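Local coordinates for PGRP-Hd - Peptidoglycan recognition protein homologue (Alvinella pompejana, PDB 3EP1) that probably recognises bacterial peptidoglycan in innate immunity, as a peptidoglycan recognition protein homologue whose domain is related to the N-acetylmuramoyl-L-alanine amidases, at residues Asn75-Asn81 / Val99-Thr103; Ala26-Phe30 / Arg106-Gly112; Ile84-Ile90 / Ala127-Leu132. All coordinates share one frame; numbering follows the deposited sequence.

Contact 1: residues Asn75-Asn81 / Val99-Thr103; sequences NDDIKYN and VGQHT
The side chain of Gln101 runs past Asn75 in the opposite direction, their amide planes 75° apart, and ends against the backbone of Asp76. Both segments are loops of the PGRP fold, related to the amidases; one leads into strand 82-84, the other follows strand 90-92. In relatives the loop matching Val99-Thr103 borders the peptidoglycan groove, and it probably does so here. Gln101 OE1 takes the backbone N-H of Asp76 on a lone pair in its carbonyl plane (N to OE1 3.0 Å, 160° at the hydrogen) and also accepts from Arg94, so two donors hold the amide oxygen. At the other end of the amide, Gln101 NE2 donates to a water 2.9 Å away, which makes a weak bond to Asp76 OD1. With an alanine here, the Asp76 N-H and Arg94 would probably lose their shared acceptor, leaving the 75-77 bend less firmly tied to the second loop. Closer to the backbone, Gln101 N donates to Lys79 O at 3.2 Å, again on an in-plane lone pair. The extended Lys79 chain starts across the next peptide, its CB 3.3 Å from Gln101 O, before the amine leads away. Gly100, without a side chain, lets its CA sit beside Lys79 O. Tyr80 meets His102 obliquely, CD2 lying 3.7 Å from His102 CB. The His102 chi1 of 45° tucks the imidazole between backbone N and carbonyl carbon, which turns its edge to the other loop: CD2 lies 3.4 Å from Lys79 O, and that oxygen is in the ring plane.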
# COMPACT_ATOMS: atom_id res chain seq x y z
N ASN A 75 28.70 1.56 5.56
CA ASN A 75 27.40 2.14 5.23
C ASN A 75 26.67 2.62 6.49
O ASN A 75 26.94 2.15 7.59
CB ASN A 75 26.52 1.12 4.48
CG ASN A 75 27.08 0.76 3.11
OD1 ASN A 75 27.30 1.63 2.28
ND2 ASN A 75 27.32 -0.52 2.88
N ASP A 76 25.76 3.57 6.31
CA ASP A 76 24.98 4.12 7.41
C ASP A 76 23.93 3.16 7.96
O ASP A 76 23.33 3.42 9.00
CB ASP A 76 24.25 5.40 6.98
CG ASP A 76 25.19 6.54 6.63
OD1 ASP A 76 26.31 6.57 7.18
OD2 ASP A 76 24.80 7.40 5.82
N ASP A 77 23.69 2.06 7.24
CA ASP A 77 22.67 1.09 7.62
C ASP A 77 22.59 0.05 6.51
O ASP A 77 23.34 0.14 5.54
CB ASP A 77 21.32 1.82 7.78
CG ASP A 77 20.20 0.93 8.28
OD1 ASP A 77 20.47 -0.13 8.87
OD2 ASP A 77 19.03 1.31 8.08
N ILE A 78 21.70 -0.93 6.65
CA ILE A 78 21.53 -1.94 5.61
C ILE A 78 21.31 -1.12 4.33
O ILE A 78 20.64 -0.08 4.37
CB ILE A 78 20.32 -2.87 5.96
CG1 ILE A 78 20.31 -4.09 5.04
CG2 ILE A 78 19.01 -2.10 5.89
CD1 ILE A 78 19.32 -5.15 5.47
N LYS A 79 21.90 -1.56 3.22
CA LYS A 79 21.84 -0.86 1.92
C LYS A 79 20.50 -0.59 1.25
O LYS A 79 20.33 0.42 0.56
CB LYS A 79 22.71 -1.58 0.89
CG LYS A 79 24.17 -1.69 1.24
CD LYS A 79 24.89 -2.48 0.16
CE LYS A 79 26.34 -2.73 0.54
NZ LYS A 79 26.97 -3.70 -0.38
N TYR A 80 19.54 -1.49 1.43
CA TYR A 80 18.26 -1.34 0.77
C TYR A 80 17.11 -0.75 1.56
O TYR A 80 17.10 -0.78 2.79
CB TYR A 80 17.87 -2.70 0.19
CG TYR A 80 19.02 -3.39 -0.51
CD1 TYR A 80 19.83 -4.30 0.16
CD2 TYR A 80 19.31 -3.11 -1.85
CE1 TYR A 80 20.90 -4.93 -0.48
CE2 TYR A 80 20.38 -3.74 -2.50
CZ TYR A 80 21.16 -4.65 -1.81
OH TYR A 80 22.20 -5.28 -2.45
N ASN A 81 16.13 -0.22 0.83
CA ASN A 81 14.93 0.37 1.42
C ASN A 81 13.97 -0.74 1.84
O ASN A 81 13.22 -0.58 2.80
CB ASN A 81 14.23 1.26 0.39
CG ASN A 81 15.00 2.52 0.09
OD1 ASN A 81 14.92 3.50 0.83
ND2 ASN A 81 15.76 2.51 -0.99
N VAL A 99 17.13 7.86 1.92
CA VAL A 99 18.11 7.53 0.89
C VAL A 99 18.94 6.30 1.27
O VAL A 99 19.47 6.21 2.38
CB VAL A 99 19.06 8.72 0.60
CG1 VAL A 99 18.27 9.92 0.07
CG2 VAL A 99 19.79 9.10 1.86
N GLY A 100 19.03 5.35 0.35
CA GLY A 100 19.80 4.15 0.60
C GLY A 100 21.20 4.26 0.03
O GLY A 100 21.61 5.34 -0.39
N GLN A 101 21.92 3.14 0.02
CA GLN A 101 23.27 3.08 -0.54
C GLN A 101 23.36 1.74 -1.28
O GLN A 101 24.12 0.85 -0.91
CB GLN A 101 24.31 3.17 0.59
CG GLN A 101 24.38 4.56 1.21
CD GLN A 101 25.19 4.62 2.50
OE1 GLN A 101 24.78 4.08 3.53
NE2 GLN A 101 26.34 5.29 2.45
N HIS A 102 22.56 1.63 -2.34
CA HIS A 102 22.46 0.42 -3.15
C HIS A 102 22.88 0.56 -4.61
O HIS A 102 23.36 -0.40 -5.23
CB HIS A 102 21.01 -0.08 -3.09
CG HIS A 102 20.00 1.01 -3.28
ND1 HIS A 102 19.69 1.53 -4.51
CD2 HIS A 102 19.28 1.71 -2.38
CE1 HIS A 102 18.81 2.51 -4.36
NE2 HIS A 102 18.55 2.64 -3.08
N THR A 103 22.71 1.74 -5.19
CA THR A 103 23.10 1.95 -6.57
C THR A 103 23.92 3.24 -6.66
O THR A 103 23.37 4.34 -6.75
CB THR A 103 21.87 2.03 -7.50
OG1 THR A 103 21.15 3.24 -7.22
CG2 THR A 103 20.95 0.86 -7.26
O HOH W 1 28.06 5.84 4.70

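Contact 2: residues Ala26-Phe30 / Arg106-Gly112; sequences ADEIF and RDSHSIG
Strand residues 26-30 and 110-112 run parallel, their axes 4.7 Å apart at closest approach and 17° from alignment, with Ile29 paired to Ile111 and Phe30 to Gly112. Ile111 uses both its backbone groups on this neighbour: its N donates to Glu28 O at 3.0 Å and its O accepts from Phe30 N at 2.9 Å. Before Ser110, Asp27 N donates to His109 O at 3.3 Å. On the side of the sheet carrying Ile29 and Ile111, the methyl of Ala26 packs on Ile111 CG1 at 3.7 Å. The other side carries Glu28, Phe30 and Ser110. Here Arg106, its chain bent at chi2 and chi3, folds back to form a salt bridge between NH1 and Glu28 OE1, while NH2 makes a weak bond to OE2. The carboxylate and guanidinium planes stand 74° apart, so the two groups do not lie side by side in one plane. The Phe30 ring comes edge-on beneath the guanidinium, CZ centred 3.6 Å from its plane. Ser110 OG, placed between backbone N and carbonyl carbon (chi1 69°), donates to Arg106 O at 2.9 Å, pinning the turn, and lies at the edge of the same ring, 3.3 Å from Phe30 CD2. Glu28 also bridges to Arg152, so its charge is probably shared by two arginines. Strand 26-33 lies between 110-115 and 149-152 in the mixed sheet, with Leu145 of strand 145-146 against Ala26, Ile29 and Ile111.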
# COMPACT_ATOMS: atom_id res chain seq x y z
N ALA A 26 10.12 8.82 -5.12
CA ALA A 26 11.17 8.13 -5.84
C ALA A 26 10.54 7.84 -7.18
O ALA A 26 9.38 7.42 -7.23
CB ALA A 26 11.55 6.84 -5.12
N ASP A 27 11.27 8.08 -8.25
CA ASP A 27 10.74 7.83 -9.57
C ASP A 27 11.28 6.56 -10.18
O ASP A 27 10.91 6.20 -11.29
CB ASP A 27 10.97 9.05 -10.48
CG ASP A 27 12.44 9.42 -10.61
OD1 ASP A 27 13.15 9.47 -9.59
OD2 ASP A 27 12.87 9.68 -11.74
N GLU A 28 12.16 5.87 -9.46
CA GLU A 28 12.69 4.61 -9.96
C GLU A 28 13.05 3.58 -8.89
O GLU A 28 13.49 3.92 -7.79
CB GLU A 28 13.89 4.87 -10.89
CG GLU A 28 15.03 5.68 -10.30
CD GLU A 28 15.93 6.25 -11.39
OE1 GLU A 28 16.93 6.92 -11.06
OE2 GLU A 28 15.62 6.03 -12.57
N ILE A 29 12.82 2.31 -9.21
CA ILE A 29 13.10 1.21 -8.30
C ILE A 29 14.26 0.37 -8.82
O ILE A 29 14.18 -0.18 -9.93
CB ILE A 29 11.87 0.28 -8.13
CG1 ILE A 29 10.72 1.02 -7.45
CG2 ILE A 29 12.25 -0.93 -7.31
CD1 ILE A 29 10.05 2.09 -8.29
N PHE A 30 15.32 0.26 -8.04
CA PHE A 30 16.48 -0.54 -8.45
C PHE A 30 16.44 -1.92 -7.83
O PHE A 30 16.39 -2.05 -6.61
CB PHE A 30 17.78 0.18 -8.07
CG PHE A 30 18.03 1.42 -8.87
CD1 PHE A 30 18.24 1.35 -10.25
CD2 PHE A 30 18.02 2.67 -8.26
CE1 PHE A 30 18.44 2.49 -11.01
CE2 PHE A 30 18.21 3.83 -9.02
CZ PHE A 30 18.42 3.74 -10.39
N ARG A 106 22.95 6.84 -7.92
CA ARG A 106 21.51 6.93 -8.18
C ARG A 106 20.60 6.73 -6.95
O ARG A 106 19.41 6.47 -7.10
CB ARG A 106 21.14 5.88 -9.22
CG ARG A 106 22.12 5.75 -10.37
CD ARG A 106 21.75 6.63 -11.53
NE ARG A 106 20.80 5.98 -12.43
CZ ARG A 106 19.57 6.43 -12.67
NH1 ARG A 106 19.13 7.54 -12.07
NH2 ARG A 106 18.79 5.79 -13.54
N ASP A 107 21.15 6.87 -5.75
CA ASP A 107 20.36 6.66 -4.54
C ASP A 107 19.42 7.79 -4.14
O ASP A 107 18.38 7.55 -3.55
CB ASP A 107 21.27 6.37 -3.36
CG ASP A 107 22.16 5.17 -3.61
OD1 ASP A 107 21.62 4.06 -3.77
OD2 ASP A 107 23.39 5.35 -3.63
N SER A 108 19.79 9.02 -4.48
CA SER A 108 19.00 10.19 -4.08
C SER A 108 17.51 10.24 -4.39
O SER A 108 16.75 10.80 -3.61
CB SER A 108 19.67 11.46 -4.60
OG SER A 108 19.97 11.34 -5.98
N HIS A 109 17.07 9.67 -5.50
CA HIS A 109 15.65 9.72 -5.82
C HIS A 109 15.10 8.38 -6.28
O HIS A 109 14.39 8.30 -7.27
CB HIS A 109 15.38 10.80 -6.87
CG HIS A 109 15.91 12.15 -6.49
ND1 HIS A 109 15.35 12.92 -5.49
CD2 HIS A 109 16.98 12.85 -6.94
CE1 HIS A 109 16.06 14.03 -5.34
NE2 HIS A 109 17.05 14.01 -6.21
N SER A 110 15.43 7.32 -5.55
CA SER A 110 14.95 6.00 -5.92
C SER A 110 14.80 5.12 -4.69
O SER A 110 15.15 5.51 -3.58
CB SER A 110 15.94 5.33 -6.86
OG SER A 110 17.12 5.02 -6.14
N ILE A 111 14.28 3.92 -4.93
CA ILE A 111 14.08 2.93 -3.89
C ILE A 111 14.88 1.68 -4.26
O ILE A 111 14.78 1.17 -5.38
CB ILE A 111 12.59 2.58 -3.76
CG1 ILE A 111 11.85 3.75 -3.10
CG2 ILE A 111 12.40 1.32 -2.95
CD1 ILE A 111 12.28 3.99 -1.68
N GLY A 112 15.69 1.20 -3.33
CA GLY A 112 16.48 0.02 -3.59
C GLY A 112 15.80 -1.18 -2.96
O GLY A 112 15.51 -1.18 -1.77

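Contact 3: residues Ile84-Ile90 / Ala127-Leu132; sequences IDQDGVI and ALQDAL
Ile84 lays two of its branches on helix 126-141, and these apolar contacts carry much of the join. Its CG2 touches both Leu128 and Ala131, 3.8 Å from Ala131 CB, while CD1 reaches on to the Leu132 backbone, 3.7 Å from CA. Ile90 also meets Ala131: its CG1 is 3.9 Å from Ala131 CB. Leu128 CG is anti to the backbone N (chi1 -170°), which carries the branch up beneath the Asp85 carbonyl, CG to O 3.6 Å.

Backbone against backbone, the fit is close. Gly88 CA comes within 3.3 Å of Ala127 O, an approach open to a residue with no side chain, and its phi of 82° also suits glycine. Ala127 CB packs under the Gln86-Asp87 peptides.

No hydrogen bond crosses directly between the two segments, but Ser125 OG bonds both Gln86 O and Leu128 N and so stitches the turn to the helix start. Within the turn, Asp85 OD1 accepts from Asp87 N at 3.0 Å and from Val89 N at 2.8 Å, reached from opposite faces of the carboxylate; the first bond makes an Asx turn. Tyr91 OH holds OD2.

A type I turn from Asp85 to Gly88, closed by Gly88 N to Asp85 O, with Asp85 N also bonded to Val89 O, is the classic hairpin end with a G1 beta bulge at the glycine; here it joins antiparallel strands 82-84 and 90-92 and rests on the helix after strand 110-115.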
# COMPACT_ATOMS: atom_id res chain seq x y z
N ILE A 84 12.79 -8.59 -0.15
CA ILE A 84 11.70 -9.54 -0.35
C ILE A 84 12.23 -10.97 -0.49
O ILE A 84 13.16 -11.21 -1.25
CB ILE A 84 10.92 -9.16 -1.65
CG1 ILE A 84 10.54 -7.67 -1.60
CG2 ILE A 84 9.70 -10.06 -1.82
CD1 ILE A 84 9.83 -7.15 -2.84
N ASP A 85 11.66 -11.92 0.25
CA ASP A 85 12.11 -13.31 0.15
C ASP A 85 11.25 -14.10 -0.83
O ASP A 85 10.24 -13.60 -1.32
CB ASP A 85 12.16 -14.01 1.52
CG ASP A 85 10.79 -14.17 2.17
OD1 ASP A 85 9.77 -14.16 1.45
OD2 ASP A 85 10.75 -14.33 3.41
N GLN A 86 11.64 -15.34 -1.09
CA GLN A 86 10.95 -16.19 -2.06
C GLN A 86 9.53 -16.62 -1.71
O GLN A 86 8.80 -17.16 -2.57
CB GLN A 86 11.84 -17.38 -2.39
CG GLN A 86 13.19 -16.91 -2.94
CD GLN A 86 14.16 -18.03 -3.26
OE1 GLN A 86 14.41 -18.89 -2.42
NE2 GLN A 86 14.72 -18.02 -4.47
N ASP A 87 9.11 -16.37 -0.47
CA ASP A 87 7.76 -16.71 -0.05
C ASP A 87 6.88 -15.47 -0.04
O ASP A 87 5.78 -15.50 0.49
CB ASP A 87 7.77 -17.36 1.33
CG ASP A 87 8.32 -18.77 1.31
OD1 ASP A 87 7.82 -19.59 0.51
OD2 ASP A 87 9.26 -19.07 2.08
N GLY A 88 7.37 -14.38 -0.62
CA GLY A 88 6.58 -13.16 -0.67
C GLY A 88 6.59 -12.27 0.56
O GLY A 88 5.83 -11.31 0.64
N VAL A 89 7.45 -12.57 1.52
CA VAL A 89 7.54 -11.76 2.73
C VAL A 89 8.36 -10.50 2.45
O VAL A 89 9.46 -10.58 1.92
CB VAL A 89 8.22 -12.57 3.87
CG1 VAL A 89 8.26 -11.73 5.15
CG2 VAL A 89 7.46 -13.88 4.10
N ILE A 90 7.82 -9.34 2.80
CA ILE A 90 8.52 -8.08 2.58
C ILE A 90 9.11 -7.55 3.89
O ILE A 90 8.41 -7.46 4.89
CB ILE A 90 7.56 -6.99 2.03
CG1 ILE A 90 6.91 -7.45 0.73
CG2 ILE A 90 8.33 -5.71 1.78
CD1 ILE A 90 5.94 -6.43 0.13
N ALA A 127 5.34 -16.00 -5.75
CA ALA A 127 5.06 -15.34 -4.48
C ALA A 127 5.90 -14.08 -4.32
O ALA A 127 5.42 -13.08 -3.80
CB ALA A 127 5.33 -16.30 -3.33
N LEU A 128 7.15 -14.15 -4.77
CA LEU A 128 8.07 -13.03 -4.68
C LEU A 128 7.65 -11.92 -5.64
O LEU A 128 7.67 -10.74 -5.29
CB LEU A 128 9.50 -13.51 -4.99
CG LEU A 128 10.66 -12.54 -4.73
CD1 LEU A 128 11.95 -13.32 -4.62
CD2 LEU A 128 10.74 -11.51 -5.84
N GLN A 129 7.25 -12.30 -6.85
CA GLN A 129 6.80 -11.33 -7.84
C GLN A 129 5.59 -10.53 -7.37
O GLN A 129 5.55 -9.32 -7.52
CB GLN A 129 6.45 -12.02 -9.14
CG GLN A 129 7.64 -12.42 -9.97
CD GLN A 129 7.23 -13.15 -11.23
OE1 GLN A 129 6.39 -12.68 -11.99
NE2 GLN A 129 7.84 -14.31 -11.46
N ASP A 130 4.60 -11.23 -6.81
CA ASP A 130 3.39 -10.56 -6.33
C ASP A 130 3.70 -9.58 -5.21
O ASP A 130 3.11 -8.51 -5.15
CB ASP A 130 2.37 -11.59 -5.85
CG ASP A 130 1.91 -12.51 -6.97
OD1 ASP A 130 1.78 -13.73 -6.72
OD2 ASP A 130 1.66 -12.02 -8.09
N ALA A 131 4.62 -9.95 -4.32
CA ALA A 131 5.00 -9.08 -3.21
C ALA A 131 5.67 -7.85 -3.82
O ALA A 131 5.41 -6.72 -3.41
CB ALA A 131 5.97 -9.79 -2.27
N LEU A 132 6.53 -8.09 -4.80
CA LEU A 132 7.22 -7.02 -5.49
C LEU A 132 6.17 -6.10 -6.08
O LEU A 132 6.22 -4.89 -5.90
CB LEU A 132 8.11 -7.57 -6.59
CG LEU A 132 8.77 -6.56 -7.52
CD1 LEU A 132 9.33 -5.39 -6.72
CD2 LEU A 132 9.88 -7.24 -8.31

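Along the chain the order is 26-30, 75-81, 84-90, 99-103, 106-112, 127-132, so both segments of contact 1 fall between those of contact 2, while contact 3 alternates with each. Contacts 1 and 2 are neighbours, centres 11 Å apart, and touch: Asn81 N probably bonds Gly112 O, and His102 N probably bonds Asp107 OD1. Contact 3 lies about 20 Å from contact 1 and 19 Å from contact 2, centre to centre, across the chain's centre from both. The mixed sheet connects them: strand 110-115 pairs with 26-33 in contact 2 and with 82-84, which runs from contact 1 into contact 3. The loops and the helix-packed hairpin thus share one sheet scaffold.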